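Local coordinates for protein endoglucanase CEL5A (PDB 4AFM) that probably binds plant cell-wall glucans such as xyloglucan through a non-catalytic carbohydrate-binding module of a family 5 endoglucanase, at residues I56-A61 with A85-E90. Sequence-based numbering, arbitrary orientation. Where two conformers were deposited one is given.
Sequences IVLIFA and AVFTKE
A85 opens the contact with its methyl group: CB meets CG2 of I56 at 3.8 Å, one small apolar group against another, and Y51 of strand 45-52 touches both residues. Two positions on, F87 reaches from strand 84-88 to the backbone of strand 56-62. Its CG stands anti to the carbonyl carbon (chi1 -58°), and the ring thereby lies under L58, whose CB sits over one face, 3.7 Å from the centroid and 18° off the normal, a CH-pi contact displaced toward the CD2-CE2 rim. With CG of L58 anti to the backbone N, the turn about its CB-CG bond brings the CD2 methyl to F87 CB and CG, both at 3.7 Å. At the far end of the ring, F87 CZ approaches I56 CG2 obliquely at 4.3 Å and V57 C at 4.2 Å. I75 of strand 71-75 also touches the F87 side chain. With an alanine here, L58 CB would probably lose the aromatic face it rests on and a gap would open beneath it. Beyond F87 the segment turns into helix 89-96 with T88 at the N-cap, while K89 sends NZ to the carbonyl oxygens of L41 and K43. The two strands run in nearly the same direction, 24° apart with axes 8.9 Å from each other, and belong to different antiparallel sheets, the face-to-face pairing of a beta-sandwich. No hydrogen bond joins the segments; the side chains that meet are all apolar, and the F87 ring also rests against the V57-L58 backbone, so the sheets are probably held together here mainly by dispersion and the exclusion of water.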
loop_
_atom_site.group_PDB
_atom_site.type_symbol
_atom_site.label_atom_id
_atom_site.label_comp_id
_atom_site.label_asym_id
_atom_site.label_seq_id
_atom_site.Cartn_x
_atom_site.Cartn_y
_atom_site.Cartn_z
ATOM N N ILE A 56 18.652 -6.049 2.424
ATOM C CA ILE A 56 17.474 -5.377 1.912
ATOM C C ILE A 56 17.863 -4.416 0.840
ATOM O O ILE A 56 18.911 -3.733 0.881
ATOM C CB ILE A 56 16.709 -4.698 3.063
ATOM C CG1 ILE A 56 15.302 -4.255 2.625
ATOM C CG2 ILE A 56 17.506 -3.539 3.655
ATOM C CD1 ILE A 56 14.458 -3.809 3.791
ATOM N N VAL A 57 17.019 -4.255 -0.177
ATOM C CA VAL A 57 17.155 -3.185 -1.187
ATOM C C VAL A 57 15.826 -2.484 -1.384
ATOM O O VAL A 57 14.757 -3.048 -1.169
ATOM C CB VAL A 57 17.737 -3.672 -2.541
ATOM C CG1 VAL A 57 19.142 -4.209 -2.355
ATOM C CG2 VAL A 57 16.840 -4.742 -3.142
ATOM N N LEU A 58 15.916 -1.270 -1.894
ATOM C CA LEU A 58 14.779 -0.459 -2.304
ATOM C C LEU A 58 14.897 -0.294 -3.793
ATOM O O LEU A 58 16.002 0.016 -4.339
ATOM C CB LEU A 58 14.806 0.898 -1.589
ATOM C CG LEU A 58 13.692 1.876 -1.999
ATOM C CD1 LEU A 58 12.337 1.353 -1.554
ATOM C CD2 LEU A 58 14.019 3.234 -1.312
ATOM N N ILE A 59 13.833 -0.453 -4.544
ATOM C CA ILE A 59 13.741 -0.374 -6.043
ATOM C C ILE A 59 12.881 0.834 -6.361
ATOM O O ILE A 59 11.692 0.812 -5.915
ATOM C CB ILE A 59 13.082 -1.654 -6.688
ATOM C CG1 ILE A 59 13.689 -2.966 -6.203
ATOM C CG2 ILE A 59 13.089 -1.535 -8.198
ATOM C CD1 ILE A 59 15.187 -3.092 -6.373
ATOM N N PHE A 60 13.314 1.800 -7.138
ATOM C CA PHE A 60 12.437 2.743 -7.860
ATOM C C PHE A 60 12.546 2.392 -9.302
ATOM O O PHE A 60 13.734 2.327 -9.816
ATOM C CB PHE A 60 12.854 4.188 -7.621
ATOM C CG PHE A 60 12.247 4.834 -6.401
ATOM C CD1 PHE A 60 12.203 4.179 -5.134
ATOM C CD2 PHE A 60 11.710 6.075 -6.530
ATOM C CE1 PHE A 60 11.631 4.870 -4.048
ATOM C CE2 PHE A 60 11.166 6.739 -5.390
ATOM C CZ PHE A 60 11.081 6.109 -4.194
ATOM N N ALA A 61 11.473 2.145 -10.036
ATOM C CA ALA A 61 11.583 1.716 -11.435
ATOM C C ALA A 61 10.650 2.475 -12.298
ATOM O O ALA A 61 9.524 2.867 -11.906
ATOM C CB ALA A 61 11.410 0.205 -11.594
ATOM N N ALA A 85 17.083 0.015 8.162
ATOM C CA ALA A 85 17.726 0.556 6.947
ATOM C C ALA A 85 17.154 1.906 6.640
ATOM O O ALA A 85 15.878 2.105 6.708
ATOM C CB ALA A 85 17.417 -0.360 5.779
ATOM N N VAL A 86 17.984 2.855 6.284
ATOM C CA VAL A 86 17.551 4.213 5.920
ATOM C C VAL A 86 17.872 4.435 4.505
ATOM O O VAL A 86 19.052 4.230 4.062
ATOM C CB VAL A 86 18.220 5.236 6.839
ATOM C CG1 VAL A 86 17.829 6.636 6.395
ATOM C CG2 VAL A 86 17.919 4.964 8.298
ATOM N N PHE A 87 16.908 4.908 3.688
ATOM C CA PHE A 87 17.096 5.259 2.288
ATOM C C PHE A 87 16.723 6.740 2.151
ATOM O O PHE A 87 15.738 7.158 2.755
ATOM C CB PHE A 87 16.198 4.432 1.369
ATOM C CG PHE A 87 16.395 2.950 1.498
ATOM C CD1 PHE A 87 15.665 2.204 2.413
ATOM C CD2 PHE A 87 17.315 2.260 0.678
ATOM C CE1 PHE A 87 15.796 0.869 2.514
ATOM C CE2 PHE A 87 17.451 0.893 0.791
ATOM C CZ PHE A 87 16.688 0.192 1.693
ATOM N N THR A 88 17.489 7.533 1.478
ATOM C CA THR A 88 17.132 8.958 1.343
ATOM C C THR A 88 16.732 9.323 -0.041
ATOM O O THR A 88 17.147 8.704 -1.039
ATOM C CB THR A 88 18.307 9.848 1.690
ATOM O OG1 THR A 88 19.334 9.769 0.693
ATOM C CG2 THR A 88 18.950 9.447 3.082
ATOM N N LYS A 89 15.923 10.401 -0.142
ATOM C CA LYS A 89 15.515 10.815 -1.439
ATOM C C LYS A 89 16.728 11.187 -2.315
ATOM O O LYS A 89 16.764 10.908 -3.529
ATOM C CB LYS A 89 14.577 12.046 -1.368
ATOM C CG LYS A 89 14.180 12.535 -2.714
ATOM C CD LYS A 89 13.181 13.696 -2.579
ATOM C CE LYS A 89 12.688 14.107 -3.892
ATOM N NZ LYS A 89 11.638 15.200 -3.754
ATOM N N GLU A 90 17.722 11.847 -1.734
ATOM C CA GLU A 90 18.786 12.270 -2.648
ATOM C C GLU A 90 19.542 10.962 -3.130
ATOM O O GLU A 90 19.962 10.960 -4.328
ATOM C CB GLU A 90 19.669 13.208 -1.858
ATOM C CG GLU A 90 19.097 14.583 -1.409
ATOM C CD GLU A 90 17.974 15.288 -2.258
ATOM O OE1 GLU A 90 18.311 15.837 -3.334
ATOM O OE2 GLU A 90 16.756 15.412 -1.813
#